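Local coordinates for putative PII-like nitrogen regulatory protein (Shewanella baltica, PDB 3CE8) that is of unknown function but resembles PII-like nitrogen regulatory proteins and may therefore have a signalling or regulatory role, at residues D36-L48 and Q89-C101. Numbering follows the deposited sequence.
Sequences DDIVDTLIELEFL and QQAALLTALALVC. With EDO (1,2-ethanediol), chain D.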
loop_
_atom_site.group_PDB
_atom_site.type_symbol
_atom_site.label_atom_id
_atom_site.label_comp_id
_atom_site.label_asym_id
_atom_site.label_seq_id
_atom_site.Cartn_x
_atom_site.Cartn_y
_atom_site.Cartn_z
ATOM N N ASP A 36 -10.336 -16.460 6.122
ATOM C CA ASP A 36 -10.425 -16.795 7.547
ATOM C C ASP A 36 -9.282 -17.701 7.946
ATOM O O ASP A 36 -8.740 -17.605 9.044
ATOM C CB ASP A 36 -11.740 -17.504 7.886
ATOM C CG ASP A 36 -12.973 -16.653 7.599
ATOM O OD1 ASP A 36 -12.890 -15.776 6.714
ATOM O OD2 ASP A 36 -14.035 -16.890 8.244
ATOM N N ASP A 37 -8.919 -18.573 7.020
ATOM C CA ASP A 37 -7.861 -19.563 7.254
ATOM C C ASP A 37 -6.542 -18.818 7.376
ATOM O O ASP A 37 -5.659 -19.194 8.149
ATOM C CB ASP A 37 -7.804 -20.588 6.119
ATOM C CG ASP A 37 -9.081 -21.405 6.012
ATOM O OD1 ASP A 37 -9.492 -22.002 7.025
ATOM O OD2 ASP A 37 -9.686 -21.444 4.921
ATOM N N ILE A 38 -6.443 -17.726 6.636
ATOM C CA ILE A 38 -5.226 -16.938 6.661
ATOM C C ILE A 38 -5.174 -16.187 7.989
ATOM O O ILE A 38 -4.130 -16.074 8.629
ATOM C CB ILE A 38 -5.106 -15.946 5.492
ATOM C CG1 ILE A 38 -4.787 -16.674 4.191
ATOM C CG2 ILE A 38 -3.967 -14.944 5.743
ATOM C CD1 ILE A 38 -4.662 -15.752 2.985
ATOM N N VAL A 39 -6.317 -15.679 8.406
ATOM C CA VAL A 39 -6.384 -14.902 9.644
ATOM C C VAL A 39 -5.980 -15.802 10.796
ATOM O O VAL A 39 -5.239 -15.412 11.687
ATOM C CB VAL A 39 -7.792 -14.300 9.848
ATOM C CG1 VAL A 39 -8.047 -13.881 11.325
ATOM C CG2 VAL A 39 -7.972 -13.149 8.887
ATOM N N ASP A 40 -6.432 -17.038 10.710
ATOM C CA ASP A 40 -6.192 -18.026 11.749
ATOM C C ASP A 40 -4.734 -18.351 11.885
ATOM O O ASP A 40 -4.222 -18.577 12.976
ATOM C CB ASP A 40 -6.948 -19.324 11.459
ATOM C CG ASP A 40 -8.453 -19.206 11.727
ATOM O OD1 ASP A 40 -8.888 -18.207 12.339
ATOM O OD2 ASP A 40 -9.202 -20.122 11.336
ATOM N N THR A 41 -4.054 -18.343 10.756
ATOM C CA THR A 41 -2.640 -18.700 10.724
ATOM C C THR A 41 -1.829 -17.597 11.345
ATOM O O THR A 41 -0.938 -17.835 12.158
ATOM C CB THR A 41 -2.146 -18.889 9.300
ATOM O OG1 THR A 41 -2.684 -20.106 8.781
ATOM C CG2 THR A 41 -0.625 -18.948 9.253
ATOM N N LEU A 42 -2.210 -16.377 10.987
ATOM C CA LEU A 42 -1.455 -15.192 11.353
ATOM C C LEU A 42 -1.545 -14.942 12.825
ATOM O O LEU A 42 -0.548 -14.609 13.469
ATOM C CB LEU A 42 -1.952 -13.955 10.587
ATOM C CG LEU A 42 -1.752 -14.000 9.075
ATOM C CD1 LEU A 42 -2.505 -12.910 8.365
ATOM C CD2 LEU A 42 -0.243 -13.939 8.769
ATOM N N ILE A 43 -2.747 -15.128 13.366
ATOM C CA ILE A 43 -2.998 -14.806 14.793
ATOM C C ILE A 43 -2.197 -15.737 15.673
ATOM O O ILE A 43 -1.975 -15.454 16.855
ATOM C CB ILE A 43 -4.513 -14.848 15.257
ATOM C CG1 ILE A 43 -5.104 -16.237 15.042
ATOM C CG2 ILE A 43 -5.365 -13.774 14.578
ATOM C CD1 ILE A 43 -6.449 -16.408 15.675
ATOM N N GLU A 44 -1.708 -16.808 15.070
ATOM C CA GLU A 44 -1.044 -17.857 15.842
ATOM C C GLU A 44 0.479 -17.708 15.819
ATOM O O GLU A 44 1.219 -18.327 16.576
ATOM C CB GLU A 44 -1.490 -19.206 15.293
ATOM C CG GLU A 44 -1.639 -20.207 16.356
ATOM C CD GLU A 44 -2.655 -19.737 17.417
ATOM O OE1 GLU A 44 -3.837 -19.503 17.055
ATOM O OE2 GLU A 44 -2.274 -19.606 18.612
ATOM N N LEU A 45 0.925 -16.848 14.929
ATOM C CA LEU A 45 2.348 -16.565 14.742
ATOM C C LEU A 45 2.797 -15.488 15.753
ATOM O O LEU A 45 2.389 -14.312 15.677
ATOM C CB LEU A 45 2.636 -16.168 13.288
ATOM C CG LEU A 45 2.450 -17.281 12.236
ATOM C CD1 LEU A 45 2.552 -16.772 10.786
ATOM C CD2 LEU A 45 3.443 -18.435 12.475
ATOM N N GLU A 46 3.625 -15.934 16.706
ATOM C CA GLU A 46 4.161 -15.099 17.831
ATOM C C GLU A 46 5.048 -13.929 17.474
ATOM O O GLU A 46 5.226 -13.003 18.246
ATOM C CB GLU A 46 4.950 -15.930 18.866
ATOM C CG GLU A 46 4.096 -16.461 19.984
ATOM C CD GLU A 46 4.893 -17.331 20.944
ATOM O OE1 GLU A 46 5.870 -17.990 20.493
ATOM O OE2 GLU A 46 4.527 -17.386 22.142
ATOM N N PHE A 47 5.628 -13.987 16.308
ATOM C CA PHE A 47 6.581 -12.964 15.905
ATOM C C PHE A 47 5.857 -11.827 15.230
ATOM O O PHE A 47 6.475 -10.854 14.856
ATOM C CB PHE A 47 7.706 -13.546 15.026
ATOM C CG PHE A 47 7.219 -14.311 13.811
ATOM C CD1 PHE A 47 6.799 -13.642 12.672
ATOM C CD2 PHE A 47 7.197 -15.705 13.820
ATOM C CE1 PHE A 47 6.352 -14.346 11.575
ATOM C CE2 PHE A 47 6.757 -16.418 12.720
ATOM C CZ PHE A 47 6.327 -15.743 11.598
ATOM N N LEU A 48 4.543 -11.977 15.093
ATOM C CA LEU A 48 3.665 -10.940 14.483
ATOM C C LEU A 48 2.951 -10.150 15.604
ATOM O O LEU A 48 2.393 -10.732 16.537
ATOM C CB LEU A 48 2.618 -11.542 13.542
ATOM C CG LEU A 48 3.050 -12.319 12.299
ATOM C CD1 LEU A 48 1.806 -12.819 11.560
ATOM C CD2 LEU A 48 3.920 -11.477 11.425
ATOM N N GLN A 89 12.174 -13.852 9.977
ATOM C CA GLN A 89 11.048 -14.778 10.139
ATOM C C GLN A 89 10.237 -14.884 8.843
ATOM O O GLN A 89 9.130 -15.419 8.804
ATOM C CB GLN A 89 10.130 -14.245 11.219
ATOM C CG GLN A 89 10.816 -13.893 12.508
ATOM C CD GLN A 89 11.112 -15.087 13.347
ATOM O OE1 GLN A 89 10.614 -16.180 13.082
ATOM N NE2 GLN A 89 11.922 -14.893 14.385
ATOM N N GLN A 90 10.833 -14.371 7.788
ATOM C CA GLN A 90 10.216 -14.386 6.472
ATOM C C GLN A 90 9.817 -15.800 6.010
ATOM O O GLN A 90 8.697 -16.017 5.540
ATOM C CB GLN A 90 11.150 -13.759 5.425
ATOM C CG GLN A 90 10.484 -13.556 4.063
ATOM C CD GLN A 90 11.467 -13.128 2.992
ATOM O OE1 GLN A 90 11.859 -11.965 2.916
ATOM N NE2 GLN A 90 11.855 -14.078 2.139
ATOM N N ALA A 91 10.735 -16.745 6.160
ATOM C CA ALA A 91 10.516 -18.137 5.733
ATOM C C ALA A 91 9.377 -18.707 6.532
ATOM O O ALA A 91 8.429 -19.278 5.997
ATOM C CB ALA A 91 11.701 -18.979 5.987
ATOM N N ALA A 92 9.512 -18.563 7.841
ATOM C CA ALA A 92 8.502 -19.072 8.780
ATOM C C ALA A 92 7.118 -18.585 8.364
ATOM O O ALA A 92 6.154 -19.364 8.348
ATOM C CB ALA A 92 8.811 -18.639 10.220
ATOM N N LEU A 93 7.063 -17.320 7.952
ATOM C CA LEU A 93 5.785 -16.663 7.610
ATOM C C LEU A 93 5.232 -17.168 6.291
ATOM O O LEU A 93 4.056 -17.500 6.184
ATOM C CB LEU A 93 5.938 -15.139 7.554
ATOM C CG LEU A 93 4.725 -14.283 7.118
ATOM C CD1 LEU A 93 3.493 -14.492 7.976
ATOM C CD2 LEU A 93 5.108 -12.818 7.091
ATOM N N LEU A 94 6.108 -17.307 5.313
ATOM C CA LEU A 94 5.667 -17.685 3.978
ATOM C C LEU A 94 5.328 -19.173 3.888
ATOM O O LEU A 94 4.378 -19.572 3.189
ATOM C CB LEU A 94 6.697 -17.297 2.915
ATOM C CG LEU A 94 6.974 -15.806 2.627
ATOM C CD1 LEU A 94 8.099 -15.682 1.585
ATOM C CD2 LEU A 94 5.753 -15.099 2.147
ATOM N N THR A 95 6.102 -19.997 4.584
ATOM C CA THR A 95 5.857 -21.450 4.594
ATOM C C THR A 95 4.536 -21.741 5.330
ATOM O O THR A 95 3.794 -22.640 4.966
ATOM C CB THR A 95 7.010 -22.248 5.244
ATOM O OG1 THR A 95 7.285 -21.703 6.530
ATOM C CG2 THR A 95 8.257 -22.174 4.424
ATOM N N ALA A 96 4.248 -20.939 6.348
ATOM C CA ALA A 96 3.007 -21.093 7.159
ATOM C C ALA A 96 1.803 -20.747 6.307
ATOM O O ALA A 96 0.762 -21.416 6.326
ATOM C CB ALA A 96 3.044 -20.207 8.390
ATOM N N LEU A 97 1.951 -19.668 5.548
ATOM C CA LEU A 97 0.859 -19.205 4.655
ATOM C C LEU A 97 0.732 -20.132 3.444
ATOM O O LEU A 97 -0.360 -20.425 2.981
ATOM C CB LEU A 97 1.079 -17.778 4.219
ATOM C CG LEU A 97 0.949 -16.754 5.354
ATOM C CD1 LEU A 97 1.536 -15.460 4.865
ATOM C CD2 LEU A 97 -0.496 -16.585 5.851
ATOM N N ALA A 98 1.859 -20.673 3.023
ATOM C CA ALA A 98 1.888 -21.539 1.848
ATOM C C ALA A 98 1.018 -22.743 2.089
ATOM O O ALA A 98 0.542 -23.390 1.135
ATOM C CB ALA A 98 3.292 -21.968 1.511
ATOM N N LEU A 99 0.770 -23.018 3.369
ATOM C CA LEU A 99 -0.037 -24.191 3.741
ATOM C C LEU A 99 -1.496 -23.930 3.509
ATOM O O LEU A 99 -2.225 -24.813 3.044
ATOM C CB LEU A 99 0.111 -24.570 5.217
ATOM C CG LEU A 99 1.146 -25.547 5.737
ATOM C CD1 LEU A 99 1.178 -25.405 7.269
ATOM C CD2 LEU A 99 0.793 -26.935 5.323
ATOM N N VAL A 100 -1.920 -22.716 3.858
ATOM C CA VAL A 100 -3.360 -22.368 3.790
ATOM C C VAL A 100 -3.793 -22.196 2.346
ATOM O O VAL A 100 -4.980 -22.314 2.016
ATOM C CB VAL A 100 -3.730 -21.112 4.619
ATOM C CG1 VAL A 100 -3.317 -21.296 6.079
ATOM C CG2 VAL A 100 -3.074 -19.901 4.067
ATOM N N CYS A 101 -2.792 -21.984 1.497
ATOM C CA CYS A 101 -3.001 -21.734 0.055
ATOM C C CYS A 101 -2.799 -22.954 -0.769
ATOM O O CYS A 101 -2.730 -22.864 -1.987
ATOM C CB CYS A 101 -1.997 -20.741 -0.476
ATOM S SG CYS A 101 -2.093 -19.186 0.336
HETATM C C1 EDO D . 0.816 -20.887 12.704
HETATM O O1 EDO D . -0.603 -20.887 12.511
HETATM C C2 EDO D . 1.282 -20.940 14.164
HETATM O O2 EDO D . 2.578 -21.528 14.208
#
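Asp-37 lies beside Val-100 where the start of segment 36-48 meets the end of helix 90-100, their CB atoms 4.4 Å apart; the axes of helices 36-42 and 90-100 run roughly antiparallel, at 149°. The next residue, Ile-38, splits its branches: chi1 of -73° sets CG1 beside the backbone N, where it crosses Val-100 CG2 at 3.7 Å, and leaves CG2 anti to N to meet Leu-97 CD2. Thr-41 is divided by polarity. Its OG1 gives a hydrogen bond to Asp-37 O (3.2 Å), the carbonyl that also takes the Thr-41 N bond on the opposite face of its plane, and its methyl CG2 rests on Ala-96 CB. Leu-42 CD2 touches both Leu-93 CD1 and Leu-97 CD2, 3.9 Å from each. Beyond the helix, Leu-45 drops CD1 onto Leu-93 CD1 (3.7 Å), with CD2 against a 1,2-ethanediol, probably from the crystallisation liquor, whose O1 gives a hydrogen bond to Thr-41 O. With CG of Phe-47 between the backbone N and the carbonyl carbon (chi1 54°), the ring turns one face to Gln-89, whose CB lies over its centre in a CH-pi contact, 3.8 Å from the centroid; Leu-45 CB covers the other face near the rim, and CE2 reaches Ala-92 CB. An alanine at Phe-47 is likely to open a gap between Leu-45 and Gln-89, stripping the glutamine's CB of its aromatic partner. Leu-48 CD1 adds a looser touch on Leu-93. Beneath, Leu-93 and Leu-97 continue onto Leu-26 of strand 23-31, and Ile-38 onto Phe-81, so the pair packs on the antiparallel sheet as in a ferredoxin-like fold. No hydrogen bond joins the two segments: their cohesion rests on interleaved aliphatic branches and one ring, with the threonine hydroxyl satisfied inside its own helix.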